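Local coordinates for flagellar hook protein FlgE (Caulobacter crescentus CB15, PDB 5AY6) that forms the flagellar hook, the universal joint that probably passes motor torque to the filament, and is seen here as a fragment holding its outer domains, at residues A[34-39]-A[45-50]; A[112-115]-A[120-123]. One frame throughout, in Å; residues are numbered along the deposited sequence.

Interactions 1 and 2 are two antiparallel beta hairpins of the same part of the chain, the FlgE third-domain region, with centres about 11 Å apart. Interaction 1 joins two strands of a five-stranded sheet; interaction 2 is a small two-stranded sheet. Both are partly buried, but interaction 1 has several exposed residues and is held by backbone bonds and by the side chains of Ser34, Asn47 and Asp49. Interaction 2 has two backbone bonds and otherwise mostly apolar contacts. They pack against each other: Val38 and Tyr48 of 34-39 and 45-50 lie on Val121, and Ile114 CD1 lies 3.5 Å from Tyr48 OH and 3.9 Å from His46 NE2.

Interaction 1. Residues A[34-39]-A[45-50]; sequences SKTNVV and SHNYDV
Strands 35-39 and 45-50 run antiparallel as a beta hairpin, their axes 4.2 Å apart at closest approach and their directions 140° apart. Two bulges interrupt the pairing. Ser34 and Lys35 both face Tyr48, a classic bulge, and Asn37 and Val38 both face His46, a G1 bulge. Within the first bulge, Lys35 and Tyr48 exchange two backbone bonds. Ser34 is held through both its backbone N and its side chain. Its N donates to Asp49 OD1 at 3.1 Å, nearly along the C-O axis, and its OG accepts Val50 N at 2.9 Å, almost straight at 172°. With chi1 at -61°, OG lies opposite the carbonyl carbon and reaches that amide; it also bonds Val27 O. Replacing Ser34 by an alanine removes the hydroxyl and is likely to leave Val50 N and Val27 O without this partner, loosening the chain at the bulge. On the face of Val38, His46 and Tyr48, the valine meets the edge of the tyrosine ring, with CB 3.9 Å from CD2. Tyr48 OH sits over the centre of the His46 ring, whose ND1 bonds Glu73 and NE2 Asp40. At the second bulge, Asn47 OD1 accepts Asn37 N at 3.0 Å.

Interaction 2. Residues A[112-115]-A[120-123]; sequences TRIN and TVNL
This is a short antiparallel backbone pairing backed by apolar side chains, in a two-stranded sheet beside the larger sheet that carries strand 45-53. Thr112 and Val121 form its hydrogen-bonded pair. Thr112 N donates to Val121 O, and Val121 N returns a bond to Thr112 O; both measure 3.1 Å. Thr112 O has a further neighbour in Thr120 CA, 3.2 Å away in a CA-H...O contact. The side chains of Thr112 and Val121 stand side by side on one face, and their CG2 methyls touch at 3.7 Å. The threonine turns its methyl to this neighbour because OG1 is swung opposite the backbone N, chi1 -178°. OG1 itself makes a weak bond to Ile97 O.

The two strands, 111-113 and 120-122, make a beta hairpin, and its next pair, Arg113 with Thr120, is non-hydrogen-bonded with CA atoms 4.2 Å apart. Their side chains diverge, yet Thr120 CG2 still rests against Arg113 CG at 4.1 Å. The arginine then leads off to Asp98, with which NH2 forms a salt bridge. Thr120 is held from outside by Ser41, whose OG accepts its backbone N.

Past the strand, Ile114 crosses Val121 at about a right angle. Its CG2 lies 3.9 Å from Val121 CG1, and CD1 also reaches that methyl. The same valine packs on Asp40 and Leu126, which lie in loops. At the other end Leu123 brings CD2 to 3.9 Å from Thr112 N and also touches Leu92 of strand 92-99.

Interaction 1. Residues A[34-39]-A[45-50]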
ATOM      1  N   SER A  34       4.906  21.516  -9.861  1.00 17.48           N
ATOM      2  CA  SER A  34       6.059  20.958  -9.167  1.00 16.46           C
ATOM      3  C   SER A  34       7.353  21.585  -9.672  1.00 14.47           C
ATOM      4  O   SER A  34       8.157  22.098  -8.891  1.00 20.45           O
ATOM      5  CB  SER A  34       6.117  19.437  -9.352  1.00 15.95           C
ATOM      6  OG  SER A  34       4.973  18.789  -8.815  1.00 14.38           O
ATOM      7  N   LYS A  35       7.538  21.549 -10.988  1.00 19.30           N
ATOM      8  CA  LYS A  35       8.758  22.048 -11.614  1.00 18.66           C
ATOM      9  C   LYS A  35       8.406  23.013 -12.742  1.00 26.29           C
ATOM     10  O   LYS A  35       7.427  22.805 -13.464  1.00 24.39           O
ATOM     11  CB  LYS A  35       9.608  20.886 -12.145  1.00 24.06           C
ATOM     12  CG  LYS A  35      10.010  19.853 -11.088  1.00 19.27           C
ATOM     13  CD  LYS A  35      10.980  20.435 -10.072  1.00 18.54           C
ATOM     14  CE  LYS A  35      11.217  19.467  -8.922  1.00 15.59           C
ATOM     15  NZ  LYS A  35      12.306  19.929  -8.020  1.00 17.14           N
ATOM     16  N   THR A  36       9.198  24.071 -12.886  1.00 28.54           N
ATOM     17  CA  THR A  36       8.923  25.104 -13.881  1.00 29.57           C
ATOM     18  C   THR A  36      10.064  25.254 -14.880  1.00 25.86           C
ATOM     19  O   THR A  36      11.235  25.088 -14.530  1.00 23.59           O
ATOM     20  CB  THR A  36       8.669  26.474 -13.218  1.00 25.23           C
ATOM     21  OG1 THR A  36       9.753  26.788 -12.335  1.00 29.88           O
ATOM     22  CG2 THR A  36       7.366  26.460 -12.431  1.00 23.58           C
ATOM     23  N   ASN A  37       9.703  25.574 -16.122  1.00 31.19           N
ATOM     24  CA  ASN A  37      10.664  25.812 -17.199  1.00 29.33           C
ATOM     25  C   ASN A  37      11.656  24.669 -17.394  1.00 28.33           C
ATOM     26  O   ASN A  37      12.866  24.880 -17.469  1.00 26.95           O
ATOM     27  CB  ASN A  37      11.426  27.116 -16.954  1.00 35.12           C
ATOM     28  CG  ASN A  37      10.501  28.305 -16.789  1.00 42.18           C
ATOM     29  OD1 ASN A  37      10.677  29.118 -15.881  1.00 50.50           O
ATOM     30  ND2 ASN A  37       9.501  28.406 -17.661  1.00 29.35           N
ATOM     31  N   VAL A  38      11.130  23.453 -17.470  1.00 29.37           N
ATOM     32  CA  VAL A  38      11.944  22.294 -17.795  1.00 24.93           C
ATOM     33  C   VAL A  38      12.123  22.217 -19.306  1.00 27.65           C
ATOM     34  O   VAL A  38      11.157  22.008 -20.041  1.00 29.58           O
ATOM     35  CB  VAL A  38      11.305  20.991 -17.278  1.00 21.87           C
ATOM     36  CG1 VAL A  38      12.124  19.786 -17.713  1.00 21.03           C
ATOM     37  CG2 VAL A  38      11.158  21.037 -15.764  1.00 25.13           C
ATOM     38  N   VAL A  39      13.358  22.396 -19.765  1.00 25.26           N
ATOM     39  CA  VAL A  39      13.661  22.367 -21.194  1.00 23.39           C
ATOM     40  C   VAL A  39      13.931  20.943 -21.668  1.00 23.69           C
ATOM     41  O   VAL A  39      14.749  20.234 -21.077  1.00 22.77           O
ATOM     42  CB  VAL A  39      14.877  23.252 -21.521  1.00 27.19           C
ATOM     43  CG1 VAL A  39      15.205  23.182 -23.007  1.00 24.64           C
ATOM     44  CG2 VAL A  39      14.610  24.686 -21.095  1.00 24.46           C
ATOM     45  N   SER A  45      10.231  24.263 -23.595  1.00 26.58           N
ATOM     46  CA  SER A  45      10.106  24.354 -22.141  1.00 28.01           C
ATOM     47  C   SER A  45       8.732  23.897 -21.665  1.00 26.38           C
ATOM     48  O   SER A  45       7.729  24.092 -22.353  1.00 31.98           O
ATOM     49  CB  SER A  45      10.356  25.784 -21.663  1.00 27.88           C
ATOM     50  OG  SER A  45       9.148  26.524 -21.682  1.00 32.02           O
ATOM     51  N   HIS A  46       8.692  23.300 -20.478  1.00 27.12           N
ATOM     52  CA  HIS A  46       7.440  22.820 -19.902  1.00 25.63           C
ATOM     53  C   HIS A  46       7.325  23.163 -18.422  1.00 26.51           C
ATOM     54  O   HIS A  46       8.323  23.417 -17.751  1.00 24.63           O
ATOM     55  CB  HIS A  46       7.309  21.301 -20.055  1.00 28.78           C
ATOM     56  CG  HIS A  46       7.663  20.782 -21.414  1.00 26.91           C
ATOM     57  ND1 HIS A  46       6.717  20.393 -22.327  1.00 28.35           N
ATOM     58  CD2 HIS A  46       8.871  20.567 -21.999  1.00 29.36           C
ATOM     59  CE1 HIS A  46       7.318  19.967 -23.432  1.00 31.07           C
ATOM     60  NE2 HIS A  46       8.621  20.065 -23.252  1.00 23.33           N
ATOM     61  N   ASN A  47       6.094  23.159 -17.926  1.00 23.13           N
ATOM     62  CA  ASN A  47       5.844  23.086 -16.496  1.00 25.10           C
ATOM     63  C   ASN A  47       5.260  21.713 -16.194  1.00 22.53           C
ATOM     64  O   ASN A  47       4.300  21.283 -16.839  1.00 23.41           O
ATOM     65  CB  ASN A  47       4.893  24.190 -16.032  1.00 20.46           C
ATOM     66  CG  ASN A  47       5.454  25.581 -16.256  1.00 29.70           C
ATOM     67  OD1 ASN A  47       6.667  25.781 -16.285  1.00 21.67           O
ATOM     68  ND2 ASN A  47       4.566  26.553 -16.418  1.00 31.59           N
ATOM     69  N   TYR A  48       5.848  21.019 -15.229  1.00 20.50           N
ATOM     70  CA  TYR A  48       5.437  19.653 -14.925  1.00 23.07           C
ATOM     71  C   TYR A  48       4.984  19.489 -13.484  1.00 20.16           C
ATOM     72  O   TYR A  48       5.501  20.144 -12.580  1.00 26.00           O
ATOM     73  CB  TYR A  48       6.582  18.669 -15.191  1.00 24.49           C
ATOM     74  CG  TYR A  48       6.890  18.403 -16.644  1.00 20.54           C
ATOM     75  CD1 TYR A  48       5.941  17.834 -17.484  1.00 24.84           C
ATOM     76  CD2 TYR A  48       8.146  18.682 -17.168  1.00 22.73           C
ATOM     77  CE1 TYR A  48       6.225  17.574 -18.808  1.00 22.05           C
ATOM     78  CE2 TYR A  48       8.440  18.425 -18.490  1.00 20.85           C
ATOM     79  CZ  TYR A  48       7.476  17.872 -19.305  1.00 22.69           C
ATOM     80  OH  TYR A  48       7.763  17.615 -20.624  1.00 20.84           O
ATOM     81  N   ASP A  49       4.023  18.599 -13.275  1.00 21.84           N
ATOM     82  CA  ASP A  49       3.729  18.104 -11.939  1.00 17.02           C
ATOM     83  C   ASP A  49       4.435  16.770 -11.770  1.00 19.60           C
ATOM     84  O   ASP A  49       4.449  15.946 -12.688  1.00 22.85           O
ATOM     85  CB  ASP A  49       2.223  17.957 -11.711  1.00 26.24           C
ATOM     86  CG  ASP A  49       1.551  19.278 -11.376  1.00 21.32           C
ATOM     87  OD1 ASP A  49       2.227  20.163 -10.812  1.00 23.14           O
ATOM     88  OD2 ASP A  49       0.346  19.422 -11.673  1.00 30.55           O
ATOM     89  N   VAL A  50       5.043  16.566 -10.610  1.00 21.40           N
ATOM     90  CA  VAL A  50       5.704  15.303 -10.326  1.00 16.26           C
ATOM     91  C   VAL A  50       5.002  14.624  -9.161  1.00 13.82           C
ATOM     92  O   VAL A  50       4.894  15.186  -8.073  1.00 17.27           O
ATOM     93  CB  VAL A  50       7.194  15.498 -10.004  1.00 15.14           C
ATOM     94  CG1 VAL A  50       7.885  14.141  -9.843  1.00 13.99           C
ATOM     95  CG2 VAL A  50       7.866  16.315 -11.094  1.00 18.01           C
TER
HETATM   96  O   HOH W   1       7.277  26.318 -19.100  1.00 48.93           O

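Interaction 2. Residues A[112-115]-A[120-123]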
ATOM      1  N   THR A 112      14.077  10.797 -19.052  1.00 17.45           N
ATOM      2  CA  THR A 112      12.908  10.045 -19.493  1.00 20.91           C
ATOM      3  C   THR A 112      12.447  10.602 -20.829  1.00 19.22           C
ATOM      4  O   THR A 112      12.567  11.804 -21.084  1.00 19.03           O
ATOM      5  CB  THR A 112      11.735  10.102 -18.491  1.00 19.55           C
ATOM      6  OG1 THR A 112      10.655   9.296 -18.982  1.00 20.66           O
ATOM      7  CG2 THR A 112      11.234  11.532 -18.308  1.00 18.28           C
ATOM      8  N   ARG A 113      11.933   9.732 -21.691  1.00 18.42           N
ATOM      9  CA  ARG A 113      11.263  10.200 -22.900  1.00 23.56           C
ATOM     10  C   ARG A 113       9.948  10.852 -22.492  1.00 21.32           C
ATOM     11  O   ARG A 113       9.354  10.463 -21.484  1.00 19.30           O
ATOM     12  CB  ARG A 113      11.018   9.049 -23.883  1.00 23.03           C
ATOM     13  CG  ARG A 113      12.291   8.434 -24.450  1.00 23.90           C
ATOM     14  CD  ARG A 113      12.000   7.442 -25.579  1.00 25.07           C
ATOM     15  NE  ARG A 113      11.439   6.180 -25.098  1.00 26.39           N
ATOM     16  CZ  ARG A 113      11.193   5.127 -25.873  1.00 26.10           C
ATOM     17  NH1 ARG A 113      11.461   5.183 -27.171  1.00 25.68           N
ATOM     18  NH2 ARG A 113      10.682   4.016 -25.356  1.00 16.39           N
ATOM     19  N   ILE A 114       9.501  11.847 -23.255  1.00 17.68           N
ATOM     20  CA  ILE A 114       8.203  12.464 -22.994  1.00 20.33           C
ATOM     21  C   ILE A 114       7.253  12.296 -24.181  1.00 18.52           C
ATOM     22  O   ILE A 114       6.086  12.680 -24.108  1.00 20.87           O
ATOM     23  CB  ILE A 114       8.335  13.966 -22.656  1.00 21.65           C
ATOM     24  CG1 ILE A 114       8.980  14.726 -23.817  1.00 19.05           C
ATOM     25  CG2 ILE A 114       9.134  14.152 -21.371  1.00 20.67           C
ATOM     26  CD1 ILE A 114       9.132  16.215 -23.562  1.00 21.38           C
ATOM     27  N   ASN A 115       7.758  11.727 -25.271  1.00 19.65           N
ATOM     28  CA  ASN A 115       6.908  11.338 -26.395  1.00 20.78           C
ATOM     29  C   ASN A 115       7.544  10.200 -27.197  1.00 24.96           C
ATOM     30  O   ASN A 115       8.718   9.881 -27.004  1.00 21.15           O
ATOM     31  CB  ASN A 115       6.608  12.542 -27.304  1.00 15.61           C
ATOM     32  CG  ASN A 115       7.858  13.177 -27.886  1.00 18.06           C
ATOM     33  OD1 ASN A 115       8.777  12.490 -28.327  1.00 23.64           O
ATOM     34  ND2 ASN A 115       7.888  14.507 -27.903  1.00 20.82           N
ATOM     35  N   THR A 120      13.385  14.002 -24.815  1.00 23.69           N
ATOM     36  CA  THR A 120      13.611  13.679 -23.411  1.00 17.49           C
ATOM     37  C   THR A 120      13.680  14.916 -22.526  1.00 20.75           C
ATOM     38  O   THR A 120      13.879  16.029 -23.010  1.00 21.32           O
ATOM     39  CB  THR A 120      14.921  12.867 -23.214  1.00 25.77           C
ATOM     40  OG1 THR A 120      16.047  13.633 -23.671  1.00 19.56           O
ATOM     41  CG2 THR A 120      14.860  11.546 -23.967  1.00 19.26           C
ATOM     42  N   VAL A 121      13.494  14.708 -21.225  1.00 19.10           N
ATOM     43  CA  VAL A 121      13.838  15.713 -20.227  1.00 16.45           C
ATOM     44  C   VAL A 121      14.780  15.079 -19.215  1.00 19.06           C
ATOM     45  O   VAL A 121      14.842  13.849 -19.095  1.00 18.99           O
ATOM     46  CB  VAL A 121      12.594  16.290 -19.504  1.00 19.60           C
ATOM     47  CG1 VAL A 121      11.657  16.964 -20.500  1.00 19.78           C
ATOM     48  CG2 VAL A 121      11.868  15.196 -18.737  1.00 25.95           C
ATOM     49  N   ASN A 122      15.521  15.913 -18.495  1.00 12.48           N
ATOM     50  CA  ASN A 122      16.444  15.412 -17.487  1.00 15.73           C
ATOM     51  C   ASN A 122      15.740  15.104 -16.172  1.00 16.28           C
ATOM     52  O   ASN A 122      14.993  15.935 -15.649  1.00 17.68           O
ATOM     53  CB  ASN A 122      17.575  16.419 -17.262  1.00 21.33           C
ATOM     54  CG  ASN A 122      18.446  16.593 -18.491  1.00 22.71           C
ATOM     55  OD1 ASN A 122      18.559  15.685 -19.319  1.00 27.07           O
ATOM     56  ND2 ASN A 122      19.061  17.761 -18.621  1.00 25.82           N
ATOM     57  N   LEU A 123      15.985  13.907 -15.641  1.00 16.85           N
ATOM     58  CA  LEU A 123      15.424  13.500 -14.355  1.00 13.46           C
ATOM     59  C   LEU A 123      15.782  14.489 -13.245  1.00 18.65           C
ATOM     60  O   LEU A 123      14.998  14.703 -12.319  1.00 18.15           O
ATOM     61  CB  LEU A 123      15.908  12.097 -13.967  1.00 13.88           C
ATOM     62  CG  LEU A 123      15.537  10.922 -14.874  1.00 14.84           C
ATOM     63  CD1 LEU A 123      16.026   9.620 -14.257  1.00 17.72           C
ATOM     64  CD2 LEU A 123      14.035  10.864 -15.120  1.00 17.32           C
TER